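Side-chain contacts in SusD homolog (Bacteroides thetaiotaomicron VPI-5482, PDB 3IHV), which probably binds glycans at the bacterial outer membrane as a SusD-like lipoprotein of a nutrient-uptake system: residues V286-I291 / G296-N301; N327-D332 / S336-G341. All coordinates share one frame; numbering follows the deposited sequence.

Contact 1 (V286-I291 / G296-N301)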
loop_
_atom_site.group_PDB
_atom_site.type_symbol
_atom_site.label_atom_id
_atom_site.label_comp_id
_atom_site.label_asym_id
_atom_site.label_seq_id
_atom_site.Cartn_x
_atom_site.Cartn_y
_atom_site.Cartn_z
ATOM N N VAL A 286 7.117 -14.990 5.223
ATOM C CA VAL A 286 7.637 -16.248 4.728
ATOM C C VAL A 286 7.091 -17.277 5.693
ATOM O O VAL A 286 7.092 -17.034 6.903
ATOM C CB VAL A 286 9.177 -16.249 4.724
ATOM C CG1 VAL A 286 9.701 -17.656 4.441
ATOM C CG2 VAL A 286 9.677 -15.261 3.672
ATOM N N LYS A 287 6.612 -18.413 5.188
ATOM C CA LYS A 287 6.077 -19.463 6.051
ATOM C C LYS A 287 7.157 -19.897 7.031
ATOM O O LYS A 287 8.237 -20.302 6.624
ATOM C CB LYS A 287 5.568 -20.629 5.193
ATOM C CG LYS A 287 4.809 -21.700 5.930
ATOM C CD LYS A 287 3.501 -21.201 6.494
ATOM C CE LYS A 287 2.458 -22.296 6.710
ATOM N NZ LYS A 287 1.129 -21.677 7.109
ATOM N N THR A 288 6.827 -19.824 8.323
ATOM C CA THR A 288 7.777 -20.082 9.426
ATOM C C THR A 288 7.106 -20.739 10.617
ATOM O O THR A 288 6.020 -20.313 11.051
ATOM C CB THR A 288 8.329 -18.695 9.902
ATOM O OG1 THR A 288 8.790 -17.941 8.778
ATOM C CG2 THR A 288 9.431 -18.809 11.006
ATOM N N THR A 289 7.720 -21.791 11.154
ATOM C CA THR A 289 7.172 -22.445 12.324
ATOM C C THR A 289 7.534 -21.716 13.614
ATOM O O THR A 289 8.552 -21.046 13.705
ATOM C CB THR A 289 7.760 -23.851 12.506
ATOM O OG1 THR A 289 9.187 -23.748 12.571
ATOM C CG2 THR A 289 7.364 -24.779 11.363
ATOM N N ALA A 290 6.664 -21.868 14.607
ATOM C CA ALA A 290 6.908 -21.359 15.934
ATOM C C ALA A 290 7.909 -22.341 16.555
ATOM O O ALA A 290 7.809 -23.563 16.302
ATOM C CB ALA A 290 5.578 -21.330 16.745
ATOM N N ILE A 291 8.871 -21.790 17.301
ATOM C CA ILE A 291 9.852 -22.512 18.090
ATOM C C ILE A 291 9.715 -21.974 19.522
ATOM O O ILE A 291 9.997 -20.799 19.764
ATOM C CB ILE A 291 11.281 -22.238 17.638
ATOM C CG1 ILE A 291 11.487 -22.665 16.177
ATOM C CG2 ILE A 291 12.250 -23.017 18.543
ATOM C CD1 ILE A 291 12.917 -22.277 15.671
ATOM N N GLY A 296 8.076 -16.868 16.951
ATOM C CA GLY A 296 6.663 -17.043 16.722
ATOM C C GLY A 296 6.517 -17.562 15.297
ATOM O O GLY A 296 7.423 -17.408 14.493
ATOM N N SER A 297 5.398 -18.212 15.008
ATOM C CA SER A 297 5.146 -18.660 13.629
ATOM C C SER A 297 4.693 -17.502 12.738
ATOM O O SER A 297 4.334 -16.431 13.237
ATOM C CB SER A 297 4.106 -19.791 13.641
ATOM O OG SER A 297 2.906 -19.338 14.235
ATOM N N CYS A 298 4.768 -17.698 11.414
ATOM C CA CYS A 298 4.233 -16.738 10.432
ATOM C C CYS A 298 3.312 -17.532 9.530
ATOM O O CYS A 298 3.767 -18.485 8.913
ATOM C CB CYS A 298 5.309 -16.076 9.586
ATOM S SG CYS A 298 6.493 -15.111 10.565
ATOM N N ALA A 299 2.043 -17.126 9.457
ATOM C CA ALA A 299 1.007 -17.868 8.703
ATOM C C ALA A 299 1.294 -17.848 7.202
ATOM O O ALA A 299 1.069 -18.846 6.494
ATOM C CB ALA A 299 -0.419 -17.306 9.010
ATOM N N ALA A 300 1.762 -16.703 6.710
ATOM C CA ALA A 300 2.205 -16.603 5.305
ATOM C C ALA A 300 1.139 -17.028 4.312
ATOM O O ALA A 300 1.345 -17.928 3.512
ATOM C CB ALA A 300 3.516 -17.425 5.092
ATOM N N ASN A 301 -0.010 -16.398 4.426
ATOM C CA ASN A 301 -1.165 -16.691 3.602
ATOM C C ASN A 301 -1.211 -15.962 2.257
ATOM O O ASN A 301 -2.128 -16.213 1.432
ATOM C CB ASN A 301 -2.453 -16.409 4.407
ATOM C CG ASN A 301 -2.615 -17.345 5.557
ATOM O OD1 ASN A 301 -2.340 -18.527 5.422
ATOM N ND2 ASN A 301 -3.131 -16.844 6.674
HETATM O O HOH W 1 2.631 -20.894 9.867
#

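Contact 2 (N327-D332 / S336-G341)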
loop_
_atom_site.group_PDB
_atom_site.type_symbol
_atom_site.label_atom_id
_atom_site.label_comp_id
_atom_site.label_asym_id
_atom_site.label_seq_id
_atom_site.Cartn_x
_atom_site.Cartn_y
_atom_site.Cartn_z
ATOM N N ASN A 327 10.874 -18.788 -2.401
ATOM C CA ASN A 327 10.569 -20.152 -2.841
ATOM C C ASN A 327 10.875 -21.138 -1.719
ATOM O O ASN A 327 10.975 -22.347 -1.959
ATOM C CB ASN A 327 11.369 -20.495 -4.103
ATOM C CG ASN A 327 12.874 -20.570 -3.865
ATOM O OD1 ASN A 327 13.388 -20.214 -2.794
ATOM N ND2 ASN A 327 13.600 -21.067 -4.870
ATOM N N TYR A 328 10.923 -20.621 -0.491
ATOM C CA TYR A 328 11.364 -21.382 0.672
ATOM C C TYR A 328 10.509 -21.045 1.853
ATOM O O TYR A 328 9.801 -20.049 1.838
ATOM C CB TYR A 328 12.812 -20.964 1.018
ATOM C CG TYR A 328 12.985 -19.478 1.293
ATOM C CD1 TYR A 328 12.759 -18.948 2.569
ATOM C CD2 TYR A 328 13.337 -18.591 0.277
ATOM C CE1 TYR A 328 12.907 -17.602 2.837
ATOM C CE2 TYR A 328 13.471 -17.230 0.526
ATOM C CZ TYR A 328 13.274 -16.739 1.823
ATOM O OH TYR A 328 13.384 -15.383 2.090
ATOM N N GLN A 329 10.640 -21.854 2.898
ATOM C CA GLN A 329 9.979 -21.626 4.174
ATOM C C GLN A 329 11.008 -22.012 5.244
ATOM O O GLN A 329 12.034 -22.605 4.951
ATOM C CB GLN A 329 8.753 -22.551 4.317
ATOM C CG GLN A 329 9.030 -24.054 4.265
ATOM C CD GLN A 329 7.743 -24.825 4.544
ATOM O OE1 GLN A 329 6.942 -24.392 5.382
ATOM N NE2 GLN A 329 7.503 -25.901 3.807
ATOM N N TYR A 330 10.703 -21.707 6.495
ATOM C CA TYR A 330 11.569 -22.055 7.595
ATOM C C TYR A 330 10.849 -23.115 8.436
ATOM O O TYR A 330 9.736 -22.864 8.928
ATOM C CB TYR A 330 11.836 -20.841 8.456
ATOM C CG TYR A 330 12.606 -19.774 7.747
ATOM C CD1 TYR A 330 13.947 -19.951 7.435
ATOM C CD2 TYR A 330 11.999 -18.590 7.374
ATOM C CE1 TYR A 330 14.671 -18.944 6.747
ATOM C CE2 TYR A 330 12.709 -17.594 6.724
ATOM C CZ TYR A 330 14.036 -17.775 6.398
ATOM O OH TYR A 330 14.734 -16.761 5.743
ATOM N N THR A 331 11.495 -24.263 8.594
ATOM C CA THR A 331 11.005 -25.358 9.420
ATOM C C THR A 331 11.683 -25.171 10.801
ATOM O O THR A 331 12.453 -24.224 11.008
ATOM C CB THR A 331 11.416 -26.740 8.809
ATOM O OG1 THR A 331 12.821 -26.927 8.958
ATOM C CG2 THR A 331 11.053 -26.799 7.342
ATOM N N ASP A 332 11.411 -26.052 11.748
ATOM C CA ASP A 332 12.062 -25.920 13.048
ATOM C C ASP A 332 13.607 -25.908 12.929
ATOM O O ASP A 332 14.266 -25.234 13.697
ATOM C CB ASP A 332 11.640 -27.033 14.007
ATOM C CG ASP A 332 10.194 -26.901 14.475
ATOM O OD1 ASP A 332 9.465 -26.034 13.978
ATOM O OD2 ASP A 332 9.792 -27.688 15.364
ATOM N N SER A 336 14.072 -24.294 3.905
ATOM C CA SER A 336 13.806 -25.394 3.010
ATOM C C SER A 336 12.992 -24.942 1.819
ATOM O O SER A 336 12.101 -24.108 1.958
ATOM C CB SER A 336 13.028 -26.448 3.798
ATOM O OG SER A 336 12.583 -27.468 2.958
ATOM N N LEU A 337 13.274 -25.481 0.640
ATOM C CA LEU A 337 12.496 -25.080 -0.545
ATOM C C LEU A 337 11.086 -25.648 -0.457
ATOM O O LEU A 337 10.902 -26.777 -0.035
ATOM C CB LEU A 337 13.128 -25.602 -1.824
ATOM C CG LEU A 337 14.464 -24.989 -2.166
ATOM C CD1 LEU A 337 15.103 -25.827 -3.287
ATOM C CD2 LEU A 337 14.317 -23.468 -2.519
ATOM N N TRP A 338 10.114 -24.866 -0.898
ATOM C CA TRP A 338 8.724 -25.305 -0.940
ATOM C C TRP A 338 8.543 -26.600 -1.726
ATOM O O TRP A 338 7.753 -27.462 -1.331
ATOM C CB TRP A 338 7.816 -24.188 -1.518
ATOM C CG TRP A 338 7.271 -23.287 -0.486
ATOM C CD1 TRP A 338 7.632 -22.018 -0.222
ATOM C CD2 TRP A 338 6.281 -23.633 0.482
ATOM N NE1 TRP A 338 6.877 -21.516 0.808
ATOM C CE2 TRP A 338 6.052 -22.503 1.266
ATOM C CE3 TRP A 338 5.534 -24.782 0.716
ATOM C CZ2 TRP A 338 5.119 -22.490 2.297
ATOM C CZ3 TRP A 338 4.615 -24.769 1.722
ATOM C CH2 TRP A 338 4.433 -23.649 2.511
ATOM N N VAL A 339 9.314 -26.793 -2.793
ATOM C CA VAL A 339 9.169 -27.989 -3.598
ATOM C C VAL A 339 9.794 -29.246 -3.017
ATOM O O VAL A 339 9.542 -30.324 -3.546
ATOM C CB VAL A 339 9.743 -27.803 -4.992
ATOM C CG1 VAL A 339 9.033 -26.648 -5.657
ATOM C CG2 VAL A 339 11.270 -27.569 -4.918
ATOM N N ALA A 340 10.571 -29.125 -1.939
ATOM C CA ALA A 340 11.263 -30.291 -1.366
ATOM C C ALA A 340 10.262 -31.237 -0.745
ATOM O O ALA A 340 9.510 -30.864 0.164
ATOM C CB ALA A 340 12.330 -29.859 -0.329
ATOM N N GLY A 341 10.185 -32.432 -1.314
ATOM C CA GLY A 341 9.340 -33.490 -0.811
ATOM C C GLY A 341 10.140 -34.330 0.172
ATOM O O GLY A 341 11.325 -34.113 0.386
HETATM O O HOH W 2 10.580 -24.321 -3.829
HETATM O O HOH W 3 7.233 -19.015 2.452
HETATM O O HOH W 4 9.618 -27.357 2.372
#

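Contact 1 (V286-I291 / G296-N301)
Thr288 and Cys298 form the backbone core of this contact, an isolated antiparallel bridge of the hydrogen-bonded kind. Cys298 N gives a good bond of 2.9 Å to Thr288 O, while the return bond from Thr288 N to Cys298 O is weak at 3.4 Å, although nearly straight (166°). A second set of polar contacts belongs to Lys287. Its chain starts with CG anti to the backbone N (chi1 -172°) and bends at chi2, which carries the ammonium across to Ala299 O. Lys287 NZ donates to Ala299 O at 2.9 Å, tilted 22° from the carbonyl plane, and CD lies against the same oxygen and Cys298 O. A water donates to Cys298 O and accepts a weak bond from NZ, bridging lysine and backbone. Cutting Lys287 back to an alanine would probably leave Ala299 O without its ammonium donor and the water without one of its two partners here. Within its own segment, Thr288 OG1 donates to Val286 O at 2.7 Å, coming from above the carbonyl plane and not along a lone pair. Nonpolar packing fills the remainder: Thr288 CB and Cys298 CB sit 4.0 Å apart, with SG alongside the threonine, and Ala300 CB presses on the backbone of Lys287, 3.3 Å from its N. Farther along, Ser297 CB packs against Ala290 CB, and Ser297 N is bonded to Asn385. With a single bridge and neither segment in a regular strand, the arrangement is an irregular, hairpin-like closure of the four-residue excursion between the segments, inside the long loop that leads into strand 302-304 of the SusD-family fold.

Contact 2 (N327-D332 / S336-G341)
Gln329 lays its side-chain amide over one face of the Trp338 indole, the two planes 20° apart, with NE2 3.7 Å above the ring plane and offset toward the rim. The glutamine gets there with CG between its backbone N and carbonyl carbon (chi1 60°) and an extended chain beyond. The tight part is the backbone beneath: Gln329 N to Ser336 O and Ser336 N to Gln329 O are both 2.8 Å, the two bonds of an antiparallel hydrogen-bonded pair. Trp338 N extends the pairing to Asn327 O at 2.9 Å (171°). Beside it, Leu337 CD2 lies against the amide of Asn327, 3.4 Å from OD1, while Asn327 ND2 is bonded to Asp353. The looser side is mediated by water. One water donates to Tyr328 O and accepts from Trp338 NE1 at 3.0 Å, in the plane of the indole edge. Another accepts from Gln329 NE2 and donates to Leu337 O, also lying within bonding distance of Ser336 OG, tying the amide's NE2 to the backbone of the other strand while it lies over the ring. Only a thin contact, Thr331 CG2 to Ser336 CB at 4.1 Å, continues toward the hairpin's turn. At the other end a type I turn from Leu337 to Ala340 leads the chain off the sheet. The hairpin of strands 325-330 and 335-337 continues through 325-330 to strand 367-368, while Leu337 and Ala340 rest on Ala349 of helix 346-354.

In the fold
From the N terminus, the chain leaves strand 259-263 for a long loop, within which contact 1 folds 296-301 back on 286-291 and so closes the short turn between them, before strand 302-304. After helices 306-313 and 320-324 it reaches contact 2, which closes the short turn between strands 325-330 and 335-337. The two closures follow in series, neither nested nor crossed, with centres about 12 Å apart. They meet directly: the backbone of Lys287 and Thr289 pairs with Tyr330, and Thr289 OG1 lies 2.7 Å from Asp332 OD1, a probable hydrogen bond. The earlier loop is thereby tied to the hairpin and its three-stranded sheet, with Arg295 also bonding both Thr289 O and Thr331 O.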